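Transcriptional regulator KdgR (Pseudomonas aeruginosa, PDB 5Y6I) probably acts as a DNA-binding transcription factor of the IclR family, pairing a helix-turn-helix domain with a C-terminal domain of the GAF type. Local coordinates at residues A[104-116]-A[224-236]. Residues are numbered along the deposited sequence; the frame is centred on the assembly and turned at random.
Sequences LRDVLNETCFLAV and AAVLTVVGPASIF
Ala115 and Val226 face each other as an antiparallel hydrogen-bonded pair, Ala115 N giving to Val226 O at 2.9 Å and Val226 N to Ala115 O at 2.8 Å. Two residues on, Phe113 N bonds Thr228 O (2.9 Å, 153° at the hydrogen), while the return bond from Thr228 N to Phe113 O is weak. Leu114 with Leu227, between these two, and Cys112 with Val229, just beyond the second, are non-hydrogen-bonded pairs. Strands 111-118 and 223-232 are thus neighbours in the five-stranded antiparallel sheet of the IclR C-terminal domain, which belongs to the GAF clan; strand 121-128 flanks the first, 209-217 the second. The side chains divide between the two faces. On the face of Phe113 and Thr228, CB of Thr228 makes a CH-pi contact over the Phe113 ring, 3.5 Å from its centroid. Val230 CG1 meets that ring at its edge, 3.7 Å from Phe113 CE2, and Thr151 of helix 150-158 touches both Phe113 and Thr228. The other face packs against helix 93-108, with helix 244-258 touching Leu227 as well: CG2 of Val229, anti to its carbonyl carbon, meets Cys112 SG and, at 3.8 Å, Leu104 CD2, while Leu108 CD1 also reaches this methyl. Leu227 CD2 meets Leu104 CD2, the two side chains running past one another in opposite senses, and Leu114 CD1 rests against Ala225 CB (3.6 Å). Between helix 93-108 and strand 111-118, the chain of Glu110 bends at chi2 (-102°) and carries its carboxylate against CB of Phe236, past the end of strand 223-232, the carboxylate and ring planes 51° apart. Ile235 CG2 lies near both carboxylate oxygens; Glu110 OE1 makes a long, weak ion pair with Arg132.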
ATOM      1  N   LEU A 104      -5.936 -16.455 -17.639  1.00 61.45           N
ATOM      2  CA  LEU A 104      -5.272 -15.976 -18.843  1.00 62.55           C
ATOM      3  C   LEU A 104      -4.576 -17.122 -19.552  1.00 69.93           C
ATOM      4  O   LEU A 104      -4.565 -17.189 -20.786  1.00 71.63           O
ATOM      5  CB  LEU A 104      -4.265 -14.882 -18.505  1.00 61.89           C
ATOM      6  CG  LEU A 104      -3.616 -14.267 -19.750  1.00 57.64           C
ATOM      7  CD1 LEU A 104      -4.626 -13.410 -20.490  1.00 56.78           C
ATOM      8  CD2 LEU A 104      -2.399 -13.441 -19.368  1.00 58.13           C
ATOM      9  N   ARG A 105      -3.996 -18.045 -18.787  1.00 69.99           N
ATOM     10  CA  ARG A 105      -3.410 -19.221 -19.413  1.00 72.33           C
ATOM     11  C   ARG A 105      -4.464 -20.003 -20.186  1.00 78.10           C
ATOM     12  O   ARG A 105      -4.211 -20.455 -21.304  1.00 81.21           O
ATOM     13  CB  ARG A 105      -2.739 -20.093 -18.351  1.00 70.53           C
ATOM     14  CG  ARG A 105      -2.020 -21.328 -18.894  1.00 66.82           C
ATOM     15  CD  ARG A 105      -2.946 -22.518 -18.839  1.00 74.64           C
ATOM     16  NE  ARG A 105      -3.858 -22.484 -17.683  1.00 71.97           N
ATOM     17  CZ  ARG A 105      -3.634 -23.105 -16.523  1.00 66.02           C
ATOM     18  NH1 ARG A 105      -2.511 -23.794 -16.348  1.00 68.16           N
ATOM     19  NH2 ARG A 105      -4.520 -23.024 -15.527  1.00 57.83           N
ATOM     20  N   ASP A 106      -5.664 -20.152 -19.622  1.00 79.52           N
ATOM     21  CA  ASP A 106      -6.651 -21.027 -20.244  1.00 78.03           C
ATOM     22  C   ASP A 106      -7.245 -20.427 -21.512  1.00 80.15           C
ATOM     23  O   ASP A 106      -7.723 -21.174 -22.374  1.00 86.32           O
ATOM     24  CB  ASP A 106      -7.762 -21.356 -19.249  1.00 76.77           C
ATOM     25  CG  ASP A 106      -7.265 -22.169 -18.083  1.00 72.34           C
ATOM     26  OD1 ASP A 106      -6.136 -22.699 -18.175  1.00 77.14           O
ATOM     27  OD2 ASP A 106      -7.989 -22.272 -17.074  1.00 63.27           O
ATOM     28  N   VAL A 107      -7.235 -19.101 -21.656  1.00 79.21           N
ATOM     29  CA  VAL A 107      -7.771 -18.507 -22.878  1.00 83.16           C
ATOM     30  C   VAL A 107      -6.730 -18.472 -23.993  1.00 82.45           C
ATOM     31  O   VAL A 107      -7.077 -18.627 -25.165  1.00 86.66           O
ATOM     32  CB  VAL A 107      -8.329 -17.097 -22.619  1.00 79.99           C
ATOM     33  CG1 VAL A 107      -9.674 -17.183 -21.921  1.00 77.54           C
ATOM     34  CG2 VAL A 107      -7.361 -16.304 -21.810  1.00 78.13           C
ATOM     35  N   LEU A 108      -5.462 -18.267 -23.659  1.00 79.06           N
ATOM     36  CA  LEU A 108      -4.405 -18.289 -24.656  1.00 81.45           C
ATOM     37  C   LEU A 108      -3.856 -19.679 -24.907  1.00 88.41           C
ATOM     38  O   LEU A 108      -3.273 -19.913 -25.974  1.00 90.91           O
ATOM     39  CB  LEU A 108      -3.256 -17.382 -24.222  1.00 74.98           C
ATOM     40  CG  LEU A 108      -3.693 -15.955 -23.902  1.00 70.99           C
ATOM     41  CD1 LEU A 108      -2.533 -15.144 -23.376  1.00 70.79           C
ATOM     42  CD2 LEU A 108      -4.250 -15.320 -25.169  1.00 70.12           C
ATOM     43  N   ASN A 109      -4.048 -20.599 -23.964  1.00 85.36           N
ATOM     44  CA  ASN A 109      -3.273 -21.832 -23.889  1.00 85.34           C
ATOM     45  C   ASN A 109      -1.800 -21.548 -24.165  1.00 88.45           C
ATOM     46  O   ASN A 109      -1.159 -22.184 -25.000  1.00 90.25           O
ATOM     47  CB  ASN A 109      -3.809 -22.899 -24.835  1.00 90.72           C
ATOM     48  CG  ASN A 109      -3.341 -24.301 -24.455  1.00 93.64           C
ATOM     49  OD1 ASN A 109      -2.904 -24.535 -23.322  1.00 93.68           O
ATOM     50  ND2 ASN A 109      -3.432 -25.236 -25.396  1.00 95.29           N
ATOM     51  N   GLU A 110      -1.273 -20.541 -23.474  1.00 83.36           N
ATOM     52  CA  GLU A 110       0.145 -20.235 -23.502  1.00 77.19           C
ATOM     53  C   GLU A 110       0.627 -20.095 -22.069  1.00 75.47           C
ATOM     54  O   GLU A 110      -0.150 -19.753 -21.172  1.00 71.24           O
ATOM     55  CB  GLU A 110       0.443 -18.954 -24.317  1.00 79.66           C
ATOM     56  CG  GLU A 110      -0.271 -18.892 -25.666  1.00 84.46           C
ATOM     57  CD  GLU A 110       0.662 -19.250 -26.826  1.00 91.39           C
ATOM     58  OE1 GLU A 110       1.720 -19.859 -26.542  1.00 92.20           O
ATOM     59  OE2 GLU A 110       0.335 -18.961 -28.012  1.00 87.66           O
ATOM     60  N   THR A 111       1.906 -20.385 -21.845  1.00 76.16           N
ATOM     61  CA  THR A 111       2.440 -20.322 -20.489  1.00 77.99           C
ATOM     62  C   THR A 111       2.519 -18.870 -20.028  1.00 75.84           C
ATOM     63  O   THR A 111       3.171 -18.041 -20.673  1.00 75.87           O
ATOM     64  CB  THR A 111       3.806 -21.006 -20.429  1.00 77.64           C
ATOM     65  OG1 THR A 111       3.657 -22.358 -20.865  1.00 86.49           O
ATOM     66  CG2 THR A 111       4.342 -21.028 -19.002  1.00 76.63           C
ATOM     67  N   CYS A 112       1.835 -18.557 -18.926  1.00 75.64           N
ATOM     68  CA  CYS A 112       1.887 -17.243 -18.289  1.00 73.52           C
ATOM     69  C   CYS A 112       2.576 -17.374 -16.939  1.00 68.55           C
ATOM     70  O   CYS A 112       2.444 -18.405 -16.268  1.00 68.84           O
ATOM     71  CB  CYS A 112       0.493 -16.643 -18.080  1.00 70.92           C
ATOM     72  SG  CYS A 112      -0.570 -16.724 -19.542  1.00 72.31           S
ATOM     73  N   PHE A 113       3.326 -16.340 -16.552  1.00 63.46           N
ATOM     74  CA  PHE A 113       4.036 -16.365 -15.279  1.00 67.09           C
ATOM     75  C   PHE A 113       3.979 -15.004 -14.590  1.00 73.00           C
ATOM     76  O   PHE A 113       3.743 -13.963 -15.217  1.00 70.20           O
ATOM     77  CB  PHE A 113       5.500 -16.831 -15.436  1.00 64.12           C
ATOM     78  CG  PHE A 113       6.347 -16.009 -16.401  1.00 67.28           C
ATOM     79  CD1 PHE A 113       7.240 -15.054 -15.928  1.00 62.99           C
ATOM     80  CD2 PHE A 113       6.331 -16.276 -17.767  1.00 68.98           C
ATOM     81  CE1 PHE A 113       8.060 -14.335 -16.824  1.00 66.30           C
ATOM     82  CE2 PHE A 113       7.140 -15.571 -18.662  1.00 68.08           C
ATOM     83  CZ  PHE A 113       8.000 -14.602 -18.196  1.00 70.38           C
ATOM     84  N   LEU A 114       4.160 -15.033 -13.272  1.00 72.01           N
ATOM     85  CA  LEU A 114       4.235 -13.824 -12.463  1.00 69.70           C
ATOM     86  C   LEU A 114       5.642 -13.704 -11.891  1.00 66.47           C
ATOM     87  O   LEU A 114       6.192 -14.678 -11.359  1.00 60.84           O
ATOM     88  CB  LEU A 114       3.203 -13.840 -11.334  1.00 65.28           C
ATOM     89  CG  LEU A 114       2.928 -12.498 -10.637  1.00 59.23           C
ATOM     90  CD1 LEU A 114       2.112 -11.571 -11.535  1.00 52.66           C
ATOM     91  CD2 LEU A 114       2.197 -12.731  -9.330  1.00 57.56           C
ATOM     92  N   ALA A 115       6.225 -12.521 -12.032  1.00 65.66           N
ATOM     93  CA  ALA A 115       7.524 -12.214 -11.464  1.00 65.19           C
ATOM     94  C   ALA A 115       7.406 -10.987 -10.578  1.00 66.16           C
ATOM     95  O   ALA A 115       6.608 -10.084 -10.848  1.00 63.41           O
ATOM     96  CB  ALA A 115       8.562 -11.963 -12.545  1.00 69.43           C
ATOM     97  N   VAL A 116       8.204 -10.976  -9.510  1.00 66.61           N
ATOM     98  CA  VAL A 116       8.363  -9.822  -8.631  1.00 63.38           C
ATOM     99  C   VAL A 116       9.837  -9.443  -8.597  1.00 71.37           C
ATOM    100  O   VAL A 116      10.698 -10.169  -9.089  1.00 81.10           O
ATOM    101  CB  VAL A 116       7.852 -10.098  -7.206  1.00 62.46           C
ATOM    102  CG1 VAL A 116       6.379 -10.596  -7.234  1.00 54.17           C
ATOM    103  CG2 VAL A 116       8.791 -11.102  -6.511  1.00 60.39           C
ATOM    104  N   ALA A 224       3.986  -3.932  -8.398  1.00 57.30           N
ATOM    105  CA  ALA A 224       3.819  -5.088  -7.529  1.00 63.23           C
ATOM    106  C   ALA A 224       4.450  -6.328  -8.130  1.00 64.21           C
ATOM    107  O   ALA A 224       5.096  -7.111  -7.422  1.00 68.42           O
ATOM    108  CB  ALA A 224       2.328  -5.357  -7.281  1.00 59.75           C
ATOM    109  N   ALA A 225       4.261  -6.501  -9.431  1.00 60.71           N
ATOM    110  CA  ALA A 225       4.718  -7.671 -10.157  1.00 68.63           C
ATOM    111  C   ALA A 225       4.707  -7.339 -11.645  1.00 67.06           C
ATOM    112  O   ALA A 225       4.293  -6.250 -12.060  1.00 56.31           O
ATOM    113  CB  ALA A 225       3.842  -8.890  -9.851  1.00 69.92           C
ATOM    114  N   VAL A 226       5.198  -8.292 -12.443  1.00 66.59           N
ATOM    115  CA  VAL A 226       5.067  -8.279 -13.892  1.00 61.32           C
ATOM    116  C   VAL A 226       4.451  -9.606 -14.298  1.00 68.74           C
ATOM    117  O   VAL A 226       4.830 -10.660 -13.773  1.00 69.18           O
ATOM    118  CB  VAL A 226       6.419  -8.064 -14.596  1.00 67.75           C
ATOM    119  CG1 VAL A 226       6.237  -8.013 -16.134  1.00 73.02           C
ATOM    120  CG2 VAL A 226       7.057  -6.788 -14.099  1.00 60.74           C
ATOM    121  N   LEU A 227       3.475  -9.549 -15.196  1.00 71.75           N
ATOM    122  CA  LEU A 227       2.784 -10.732 -15.679  1.00 68.99           C
ATOM    123  C   LEU A 227       3.086 -10.861 -17.163  1.00 74.93           C
ATOM    124  O   LEU A 227       3.149  -9.859 -17.882  1.00 74.00           O
ATOM    125  CB  LEU A 227       1.273 -10.637 -15.425  1.00 64.11           C
ATOM    126  CG  LEU A 227       0.533 -11.970 -15.289  1.00 67.09           C
ATOM    127  CD1 LEU A 227      -0.767 -11.751 -14.517  1.00 66.65           C
ATOM    128  CD2 LEU A 227       0.248 -12.621 -16.639  1.00 62.20           C
ATOM    129  N   THR A 228       3.256 -12.096 -17.620  1.00 75.58           N
ATOM    130  CA  THR A 228       4.038 -12.341 -18.819  1.00 80.97           C
ATOM    131  C   THR A 228       3.574 -13.609 -19.513  1.00 75.31           C
ATOM    132  O   THR A 228       3.411 -14.646 -18.861  1.00 67.14           O
ATOM    133  CB  THR A 228       5.493 -12.492 -18.429  1.00 92.09           C
ATOM    134  OG1 THR A 228       5.499 -13.207 -17.197  1.00103.74           O
ATOM    135  CG2 THR A 228       6.143 -11.185 -18.179  1.00 89.55           C
ATOM    136  N   VAL A 229       3.414 -13.534 -20.834  1.00 71.56           N
ATOM    137  CA  VAL A 229       3.008 -14.664 -21.657  1.00 73.47           C
ATOM    138  C   VAL A 229       4.185 -15.065 -22.537  1.00 81.98           C
ATOM    139  O   VAL A 229       4.962 -14.218 -22.992  1.00 83.47           O
ATOM    140  CB  VAL A 229       1.777 -14.306 -22.512  1.00 71.58           C
ATOM    141  CG1 VAL A 229       1.428 -15.448 -23.483  1.00 69.14           C
ATOM    142  CG2 VAL A 229       0.587 -13.964 -21.613  1.00 69.99           C
ATOM    143  N   VAL A 230       4.321 -16.364 -22.797  1.00 80.12           N
ATOM    144  CA  VAL A 230       5.534 -16.832 -23.446  1.00 83.50           C
ATOM    145  C   VAL A 230       5.244 -18.107 -24.231  1.00 95.04           C
ATOM    146  O   VAL A 230       4.356 -18.888 -23.876  1.00100.46           O
ATOM    147  CB  VAL A 230       6.646 -17.000 -22.380  1.00 75.89           C
ATOM    148  CG1 VAL A 230       6.230 -18.011 -21.341  1.00 72.20           C
ATOM    149  CG2 VAL A 230       7.990 -17.341 -23.010  1.00 75.72           C
ATOM    150  N   GLY A 231       5.992 -18.293 -25.332  1.00 93.61           N
ATOM    151  CA  GLY A 231       5.760 -19.366 -26.268  1.00 88.39           C
ATOM    152  C   GLY A 231       6.504 -19.172 -27.577  1.00 89.12           C
ATOM    153  O   GLY A 231       6.676 -18.056 -28.059  1.00 88.59           O
ATOM    154  N   PRO A 232       6.939 -20.270 -28.195  1.00 87.87           N
ATOM    155  CA  PRO A 232       7.709 -20.163 -29.444  1.00 96.64           C
ATOM    156  C   PRO A 232       6.924 -19.518 -30.587  1.00104.82           C
ATOM    157  O   PRO A 232       5.693 -19.512 -30.608  1.00115.43           O
ATOM    158  CB  PRO A 232       8.057 -21.626 -29.774  1.00 99.14           C
ATOM    159  CG  PRO A 232       7.950 -22.352 -28.482  1.00 93.90           C
ATOM    160  CD  PRO A 232       6.810 -21.669 -27.755  1.00 87.82           C
ATOM    161  N   ALA A 233       7.684 -19.031 -31.584  1.00104.39           N
ATOM    162  CA  ALA A 233       7.168 -18.123 -32.616  1.00113.60           C
ATOM    163  C   ALA A 233       6.014 -18.718 -33.415  1.00121.53           C
ATOM    164  O   ALA A 233       5.086 -17.989 -33.794  1.00126.16           O
ATOM    165  CB  ALA A 233       8.298 -17.719 -33.572  1.00121.09           C
ATOM    166  N   SER A 234       6.084 -20.020 -33.714  1.00124.55           N
ATOM    167  CA  SER A 234       5.059 -20.773 -34.433  1.00128.49           C
ATOM    168  C   SER A 234       3.648 -20.519 -33.912  1.00128.36           C
ATOM    169  O   SER A 234       2.857 -19.855 -34.592  1.00134.43           O
ATOM    170  CB  SER A 234       5.404 -22.272 -34.426  1.00136.85           C
ATOM    171  OG  SER A 234       5.859 -22.765 -33.175  1.00141.51           O
ATOM    172  N   ILE A 235       3.310 -21.017 -32.723  1.00121.67           N
ATOM    173  CA  ILE A 235       1.928 -20.860 -32.277  1.00118.97           C
ATOM    174  C   ILE A 235       1.660 -19.432 -31.812  1.00118.14           C
ATOM    175  O   ILE A 235       0.610 -18.864 -32.125  1.00118.94           O
ATOM    176  CB  ILE A 235       1.566 -21.884 -31.182  1.00116.64           C
ATOM    177  CG1 ILE A 235       0.044 -21.947 -30.992  1.00116.00           C
ATOM    178  CG2 ILE A 235       2.254 -21.561 -29.852  1.00107.80           C
ATOM    179  CD1 ILE A 235      -0.698 -22.657 -32.114  1.00113.46           C
ATOM    180  N   PHE A 236       2.600 -18.825 -31.081  1.00118.73           N
ATOM    181  CA  PHE A 236       2.372 -17.565 -30.379  1.00113.66           C
ATOM    182  C   PHE A 236       3.037 -16.415 -31.124  1.00118.07           C
ATOM    183  O   PHE A 236       4.269 -16.362 -31.230  1.00117.64           O
ATOM    184  CB  PHE A 236       2.893 -17.630 -28.941  1.00109.08           C
ATOM    185  CG  PHE A 236       2.649 -16.360 -28.139  1.00107.44           C
ATOM    186  CD1 PHE A 236       3.549 -15.962 -27.162  1.00104.34           C
ATOM    187  CD2 PHE A 236       1.524 -15.572 -28.360  1.00106.40           C
ATOM    188  CE1 PHE A 236       3.344 -14.798 -26.426  1.00100.80           C
ATOM    189  CE2 PHE A 236       1.318 -14.412 -27.626  1.00103.65           C
ATOM    190  CZ  PHE A 236       2.230 -14.025 -26.659  1.00 99.20           C
TER